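Local coordinates for Beta/gamma crystallin domain-containing protein 1 (Homo sapiens, PDB 3CW3) that may suppress malignant melanoma, perhaps through interactions with the cytoskeleton, and is represented here by one of its beta/gamma-crystallin Greek key domains, at residues S26-S31 against G90-V95; H54-E59 against L63-L68; I34-V39 against W43-Q48. All coordinates share one frame; numbering follows the deposited sequence.

Contact 1: S26-S31 against G90-V95; sequences SSWSLS and GSIRHV
A classic beta bulge, in which Gly-90 and Ser-91 both face Tyr-46, opens strand 91-95, and the loop carrying Ser-26 and Trp-28 settles against this end of it. The meeting has a backbone part and a side-chain part. At the bulge, Ser-26 and Gly-90 come within 4.7 Å of each other, CA to CA, close enough that the two main chains touch directly. The nearest approach runs from Ser-26 N to Gly-90 O at 3.7 Å and is packing; the backbone bond that ties Gly-90 to this loop goes instead to Cys-25. The hydroxyl of Ser-26 takes its partner nearby, in the carboxylate of Asp-24. Deeper in, Trp-28 and Ile-92 cross at about a right angle, CZ3 of the indole lying 4.0 Å from the CD1 methyl of Ile-92, which comes in obliquely to the ring. Ile-92 reaches this far because its chain runs on fully extended (chi2 178°), leaving the terminal methyl to do the touching. Backbone pairing of Ile-92 with Ile-22 ties the strand to the same loop further back. Trp-28 also packs on Ile-16 and Val-18 of strand 16-18, while Ile-92 leans on Trp-43 and Leu-45 of strand 42-46, and both side chains meet Ile-5 of strand 2-6.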
# COMPACT_ATOMS: atom_id res chain seq x y z
N SER A 26 -3.24 -7.13 7.30
CA SER A 26 -4.38 -6.42 7.87
C SER A 26 -4.25 -5.95 9.32
O SER A 26 -4.95 -5.03 9.74
CB SER A 26 -5.67 -7.24 7.71
OG SER A 26 -5.66 -8.39 8.54
N SER A 27 -3.36 -6.57 10.09
CA SER A 27 -3.18 -6.17 11.48
C SER A 27 -2.25 -4.96 11.58
O SER A 27 -2.12 -4.37 12.65
CB SER A 27 -2.60 -7.33 12.30
OG SER A 27 -1.23 -7.52 12.01
N TRP A 28 -1.60 -4.62 10.47
CA TRP A 28 -0.67 -3.48 10.45
C TRP A 28 -1.41 -2.15 10.60
O TRP A 28 -2.27 -1.82 9.79
CB TRP A 28 0.10 -3.45 9.13
CG TRP A 28 0.98 -4.64 8.85
CD1 TRP A 28 1.01 -5.83 9.52
CD2 TRP A 28 1.94 -4.75 7.78
NE1 TRP A 28 1.92 -6.68 8.93
CE2 TRP A 28 2.50 -6.04 7.86
CE3 TRP A 28 2.36 -3.89 6.77
CZ2 TRP A 28 3.48 -6.49 6.97
CZ3 TRP A 28 3.33 -4.33 5.87
CH2 TRP A 28 3.88 -5.63 5.98
N SER A 29 -1.05 -1.39 11.63
CA SER A 29 -1.65 -0.08 11.87
C SER A 29 -0.70 0.95 11.27
O SER A 29 0.39 1.18 11.79
CB SER A 29 -1.81 0.16 13.37
OG SER A 29 -2.42 1.41 13.63
N LEU A 30 -1.11 1.57 10.16
CA LEU A 30 -0.26 2.54 9.48
C LEU A 30 -0.69 3.99 9.74
O LEU A 30 -0.83 4.40 10.89
CB LEU A 30 -0.27 2.23 7.98
CG LEU A 30 0.13 0.79 7.64
CD1 LEU A 30 -0.07 0.52 6.16
CD2 LEU A 30 1.58 0.53 8.06
N SER A 31 -0.87 4.77 8.68
CA SER A 31 -1.29 6.17 8.80
C SER A 31 -2.15 6.54 7.59
O SER A 31 -2.20 5.79 6.61
CB SER A 31 -0.07 7.09 8.85
OG SER A 31 0.74 6.82 9.98
N GLY A 90 -4.26 -5.33 2.89
CA GLY A 90 -4.64 -6.69 3.20
C GLY A 90 -3.52 -7.71 3.06
O GLY A 90 -3.37 -8.60 3.89
N SER A 91 -2.75 -7.58 2.00
CA SER A 91 -1.64 -8.49 1.75
C SER A 91 -0.72 -7.88 0.71
O SER A 91 -1.12 -7.01 -0.06
CB SER A 91 -2.16 -9.86 1.28
OG SER A 91 -3.12 -9.73 0.24
N ILE A 92 0.53 -8.33 0.71
CA ILE A 92 1.53 -7.83 -0.21
C ILE A 92 2.17 -9.01 -0.93
O ILE A 92 2.70 -9.93 -0.30
CB ILE A 92 2.62 -7.02 0.55
CG1 ILE A 92 1.98 -5.75 1.13
CG2 ILE A 92 3.78 -6.70 -0.37
CD1 ILE A 92 2.94 -4.88 1.95
N ARG A 93 2.09 -8.99 -2.26
CA ARG A 93 2.65 -10.06 -3.07
C ARG A 93 3.99 -9.66 -3.67
O ARG A 93 4.13 -8.60 -4.28
CB ARG A 93 1.67 -10.42 -4.19
CG ARG A 93 2.05 -11.67 -4.98
CD ARG A 93 1.60 -12.94 -4.26
NE ARG A 93 1.70 -14.11 -5.13
CZ ARG A 93 2.84 -14.75 -5.41
NH1 ARG A 93 3.99 -14.35 -4.87
NH2 ARG A 93 2.83 -15.79 -6.23
N HIS A 94 4.97 -10.53 -3.49
CA HIS A 94 6.32 -10.33 -4.00
C HIS A 94 6.38 -10.99 -5.38
O HIS A 94 6.41 -12.21 -5.50
CB HIS A 94 7.32 -10.99 -3.03
CG HIS A 94 8.75 -10.87 -3.45
ND1 HIS A 94 9.22 -9.84 -4.22
CD2 HIS A 94 9.82 -11.65 -3.15
CE1 HIS A 94 10.53 -9.98 -4.39
NE2 HIS A 94 10.91 -11.06 -3.75
N VAL A 95 6.36 -10.16 -6.42
CA VAL A 95 6.38 -10.67 -7.79
C VAL A 95 7.73 -11.26 -8.18
O VAL A 95 8.71 -10.53 -8.39
CB VAL A 95 5.98 -9.58 -8.80
CG1 VAL A 95 5.96 -10.16 -10.20
CG2 VAL A 95 4.61 -9.03 -8.43

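Contact 2: H54-E59 against L63-L68; sequences HSIPLE and LELSGL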
# COMPACT_ATOMS: atom_id res chain seq x y z
N HIS A 54 -9.39 -5.57 -4.35
CA HIS A 54 -8.77 -4.62 -5.26
C HIS A 54 -7.26 -4.73 -5.12
O HIS A 54 -6.75 -5.19 -4.10
CB HIS A 54 -9.23 -3.19 -4.96
CG HIS A 54 -10.64 -2.91 -5.40
ND1 HIS A 54 -11.04 -1.67 -5.85
CD2 HIS A 54 -11.73 -3.71 -5.45
CE1 HIS A 54 -12.33 -1.72 -6.16
NE2 HIS A 54 -12.77 -2.94 -5.92
N SER A 55 -6.55 -4.31 -6.16
CA SER A 55 -5.10 -4.41 -6.13
C SER A 55 -4.39 -3.21 -6.73
O SER A 55 -4.95 -2.48 -7.56
CB SER A 55 -4.66 -5.66 -6.89
OG SER A 55 -5.11 -5.58 -8.24
N ILE A 56 -3.15 -3.01 -6.31
CA ILE A 56 -2.34 -1.92 -6.82
C ILE A 56 -1.00 -2.52 -7.24
O ILE A 56 -0.20 -2.91 -6.39
CB ILE A 56 -2.06 -0.84 -5.77
CG1 ILE A 56 -3.37 -0.20 -5.30
CG2 ILE A 56 -1.14 0.23 -6.36
CD1 ILE A 56 -3.17 0.86 -4.23
N PRO A 57 -0.75 -2.61 -8.55
CA PRO A 57 0.51 -3.17 -9.02
C PRO A 57 1.59 -2.10 -8.87
O PRO A 57 1.32 -0.92 -9.07
CB PRO A 57 0.21 -3.50 -10.48
CG PRO A 57 -0.71 -2.38 -10.88
CD PRO A 57 -1.64 -2.26 -9.67
N LEU A 58 2.79 -2.52 -8.50
CA LEU A 58 3.88 -1.58 -8.30
C LEU A 58 5.22 -2.05 -8.84
O LEU A 58 5.57 -3.23 -8.73
CB LEU A 58 4.05 -1.29 -6.80
CG LEU A 58 2.91 -0.56 -6.08
CD1 LEU A 58 3.21 -0.51 -4.59
CD2 LEU A 58 2.76 0.84 -6.65
N GLU A 59 5.96 -1.12 -9.42
CA GLU A 59 7.29 -1.39 -9.93
C GLU A 59 8.20 -0.39 -9.22
O GLU A 59 7.73 0.44 -8.44
CB GLU A 59 7.35 -1.21 -11.45
CG GLU A 59 6.45 -2.19 -12.20
CD GLU A 59 6.64 -2.16 -13.70
OE1 GLU A 59 7.00 -1.08 -14.24
OE2 GLU A 59 6.43 -3.20 -14.35
N LEU A 63 5.54 5.88 -4.16
CA LEU A 63 4.12 6.21 -4.26
C LEU A 63 3.59 6.62 -2.90
O LEU A 63 3.67 5.86 -1.93
CB LEU A 63 3.32 5.02 -4.77
CG LEU A 63 1.80 5.23 -4.86
CD1 LEU A 63 1.46 6.29 -5.89
CD2 LEU A 63 1.13 3.92 -5.23
N GLU A 64 3.07 7.84 -2.81
CA GLU A 64 2.50 8.31 -1.56
C GLU A 64 1.07 7.79 -1.58
O GLU A 64 0.22 8.31 -2.30
CB GLU A 64 2.52 9.83 -1.49
CG GLU A 64 1.99 10.39 -0.19
CD GLU A 64 2.21 11.89 -0.07
OE1 GLU A 64 3.38 12.32 -0.02
OE2 GLU A 64 1.21 12.64 -0.03
N LEU A 65 0.82 6.74 -0.80
CA LEU A 65 -0.50 6.14 -0.74
C LEU A 65 -1.39 6.75 0.32
O LEU A 65 -0.94 7.07 1.42
CB LEU A 65 -0.40 4.63 -0.49
CG LEU A 65 -1.11 3.72 -1.49
CD1 LEU A 65 -1.21 2.32 -0.91
CD2 LEU A 65 -2.50 4.26 -1.80
N SER A 66 -2.66 6.89 -0.02
CA SER A 66 -3.66 7.46 0.88
C SER A 66 -5.04 7.16 0.30
O SER A 66 -5.15 6.59 -0.79
CB SER A 66 -3.48 8.98 0.98
OG SER A 66 -3.76 9.58 -0.28
N GLY A 67 -6.08 7.56 1.02
CA GLY A 67 -7.43 7.36 0.55
C GLY A 67 -8.04 6.02 0.90
O GLY A 67 -7.48 5.25 1.69
N LEU A 68 -9.21 5.75 0.32
CA LEU A 68 -9.92 4.50 0.56
C LEU A 68 -9.97 3.69 -0.73
O LEU A 68 -10.03 4.26 -1.82
CB LEU A 68 -11.34 4.79 1.06
CG LEU A 68 -11.45 5.69 2.29
CD1 LEU A 68 -12.91 6.11 2.48
CD2 LEU A 68 -10.93 4.95 3.52
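Leu-58 and Leu-63 make the closest of three apolar contacts that join 54-59 to 63-68, methyl CD2 of Leu-58 standing 3.8 Å from CD2 of Leu-63. The two leucines cross at about a right angle. Leu-58 has CG beside its backbone N (chi1 -66°), whereas Leu-63 swings CG anti to N (chi1 177°) and brings CD2 toward Leu-58. Ile-56 and Leu-65 approach differently, tip to tip, with a CD1-to-CD1 separation of 4.1 Å. A looser touch links Ile-56 CG2 to Leu-63 CD2 at 4.5 Å, so CD2 of Leu-63 touches both Ile-56 and Leu-58. These strands run antiparallel at 171°, yet their axes are 11.3 Å apart: they are the second and third strands of the second Greek key, and the chain passes from one sheet of the sandwich to the other between them. The polar interactions accordingly point to other strands. Ile-56 and Leu-58 bond through their backbones to Leu-45 and Trp-43, while Leu-63 and Leu-65 bond to Ile-36 and Ile-34 of strand 33-40, their neighbour in the other sheet from strand 55-58. Trp-69, from a loop, also packs on Ile-56. Near Leu-65 lies a glycerol, probably from the crystallisation liquor, held by the carbonyl oxygens of Ser-66 and Gly-67.

Contact 3: I34-V39 against W43-Q48; sequences ILIKVV and WILYEQ
Val-38 presents both its methyls to one corner of the Trp-43 indole, and the two side chains cross obliquely. CG1 of Val-38 is 3.8 Å from Trp-43 CD1, and CG2 of Val-38 is 4.0 Å from the same carbon, so the fork of the valine is set against the five-membered ring. The valine's chi1 of 170° puts CG1 anti to its backbone N, the arrangement that turns both branches to the indole. CG1 also comes within 4.2 Å of NE1 of Trp-43, whose N-H makes a weak hydrogen bond to Arg-40 O at the end of strand 33-40. Two residues away on each strand, Ile-36 and Leu-45 meet less tightly, CG1 of Ile-36 lying 4.3 Å from CD1 of Leu-45. Here a methylene takes the place of a chain end, because the isoleucine folds at chi2 (-60°). All four residues are buried, a facing of two sheets typical of the crystallin sandwich: strand 33-40 ends the first Greek key and strand 42-46 begins the second. Strands 2-6 and 55-58 complete the packing, Val-3 touching Ile-36 and Trp-43, Leu-58 touching Ile-36, Val-38 and Leu-45; His-94 of strand 91-95 stacks on the indole.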
# COMPACT_ATOMS: atom_id res chain seq x y z
N ILE A 34 0.94 7.30 3.66
CA ILE A 34 2.17 6.54 3.79
C ILE A 34 2.95 6.61 2.49
O ILE A 34 2.39 6.88 1.42
CB ILE A 34 1.89 5.06 4.12
CG1 ILE A 34 1.06 4.43 3.00
CG2 ILE A 34 1.15 4.95 5.45
CD1 ILE A 34 0.77 2.95 3.21
N LEU A 35 4.25 6.39 2.59
CA LEU A 35 5.10 6.40 1.41
C LEU A 35 5.55 4.97 1.15
O LEU A 35 6.21 4.36 2.00
CB LEU A 35 6.32 7.30 1.63
CG LEU A 35 7.31 7.40 0.47
CD1 LEU A 35 6.62 8.06 -0.73
CD2 LEU A 35 8.52 8.20 0.90
N ILE A 36 5.17 4.43 0.00
CA ILE A 36 5.54 3.08 -0.39
C ILE A 36 6.71 3.25 -1.34
O ILE A 36 6.57 3.89 -2.39
CB ILE A 36 4.42 2.35 -1.16
CG1 ILE A 36 3.13 2.30 -0.33
CG2 ILE A 36 4.88 0.95 -1.54
CD1 ILE A 36 3.26 1.57 0.99
N LYS A 37 7.86 2.70 -0.99
CA LYS A 37 9.04 2.82 -1.83
C LYS A 37 9.53 1.47 -2.32
O LYS A 37 10.15 0.71 -1.57
CB LYS A 37 10.16 3.54 -1.07
CG LYS A 37 11.43 3.75 -1.89
CD LYS A 37 12.48 4.53 -1.10
CE LYS A 37 13.76 4.69 -1.90
NZ LYS A 37 13.53 5.43 -3.17
N VAL A 38 9.25 1.15 -3.58
CA VAL A 38 9.73 -0.10 -4.15
C VAL A 38 11.17 0.20 -4.53
O VAL A 38 11.44 0.95 -5.47
CB VAL A 38 8.92 -0.52 -5.40
CG1 VAL A 38 9.61 -1.70 -6.09
CG2 VAL A 38 7.51 -0.93 -5.00
N VAL A 39 12.10 -0.39 -3.78
CA VAL A 39 13.52 -0.21 -4.00
C VAL A 39 13.98 -1.02 -5.21
O VAL A 39 14.81 -0.57 -6.00
CB VAL A 39 14.32 -0.64 -2.76
CG1 VAL A 39 15.80 -0.46 -3.00
CG2 VAL A 39 13.87 0.16 -1.55
N TRP A 43 5.92 -5.53 -7.12
CA TRP A 43 5.04 -5.93 -6.03
C TRP A 43 3.59 -5.63 -6.32
O TRP A 43 3.28 -4.88 -7.25
CB TRP A 43 5.43 -5.19 -4.75
CG TRP A 43 6.84 -5.43 -4.33
CD1 TRP A 43 7.97 -4.90 -4.88
CD2 TRP A 43 7.28 -6.29 -3.28
NE1 TRP A 43 9.09 -5.38 -4.23
CE2 TRP A 43 8.69 -6.24 -3.24
CE3 TRP A 43 6.61 -7.11 -2.35
CZ2 TRP A 43 9.44 -6.97 -2.33
CZ3 TRP A 43 7.36 -7.84 -1.44
CH2 TRP A 43 8.77 -7.76 -1.43
N ILE A 44 2.71 -6.22 -5.53
CA ILE A 44 1.28 -5.97 -5.67
C ILE A 44 0.70 -5.76 -4.28
O ILE A 44 0.90 -6.59 -3.39
CB ILE A 44 0.53 -7.15 -6.29
CG1 ILE A 44 1.13 -7.52 -7.65
CG2 ILE A 44 -0.94 -6.77 -6.47
CD1 ILE A 44 0.59 -8.82 -8.20
N LEU A 45 0.00 -4.65 -4.09
CA LEU A 45 -0.63 -4.37 -2.81
C LEU A 45 -2.08 -4.79 -2.97
O LEU A 45 -2.74 -4.40 -3.93
CB LEU A 45 -0.56 -2.88 -2.48
CG LEU A 45 0.80 -2.20 -2.48
CD1 LEU A 45 0.62 -0.74 -2.08
CD2 LEU A 45 1.75 -2.90 -1.52
N TYR A 46 -2.57 -5.62 -2.05
CA TYR A 46 -3.95 -6.08 -2.11
C TYR A 46 -4.79 -5.52 -0.97
O TYR A 46 -4.30 -5.33 0.14
CB TYR A 46 -4.03 -7.61 -2.07
CG TYR A 46 -3.65 -8.30 -3.36
CD1 TYR A 46 -2.36 -8.80 -3.56
CD2 TYR A 46 -4.59 -8.49 -4.36
CE1 TYR A 46 -2.02 -9.48 -4.73
CE2 TYR A 46 -4.27 -9.17 -5.54
CZ TYR A 46 -2.99 -9.66 -5.72
OH TYR A 46 -2.70 -10.36 -6.87
N GLU A 47 -6.06 -5.27 -1.26
CA GLU A 47 -6.99 -4.74 -0.29
C GLU A 47 -7.32 -5.75 0.81
O GLU A 47 -7.54 -5.38 1.96
CB GLU A 47 -8.28 -4.33 -1.00
CG GLU A 47 -9.47 -4.11 -0.09
CD GLU A 47 -10.75 -3.91 -0.87
OE1 GLU A 47 -10.93 -4.58 -1.91
OE2 GLU A 47 -11.59 -3.09 -0.43
N GLN A 48 -7.33 -7.03 0.45
CA GLN A 48 -7.66 -8.08 1.42
C GLN A 48 -6.56 -9.12 1.58
O GLN A 48 -5.69 -9.25 0.72
CB GLN A 48 -8.96 -8.77 1.01
CG GLN A 48 -10.07 -7.78 0.66
CD GLN A 48 -11.39 -8.47 0.38
OE1 GLN A 48 -11.45 -9.40 -0.42
NE2 GLN A 48 -12.45 -8.00 1.02

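All three contacts bridge parts of one sandwich, but at different depths. Contact 3 is fully buried, its centre about 3 Å from the centre of the chain; contact 2 lies nearer the surface, and contact 1 is mixed, pairing a buried bulge with an exposed serine. Contacts 2 and 3 both join the two sheets by side chains alone, purely aliphatic in contact 2, with an indole in contact 3, as in contact 1; their strands are neighbours within each sheet, 55-58 beside 42-46 and 61-66 beside 33-40. Contact 1 adds main-chain packing from a loop, and reaches contact 3 through Gly-90 N to Tyr-46 O. Contacts 1 and 2 do not touch.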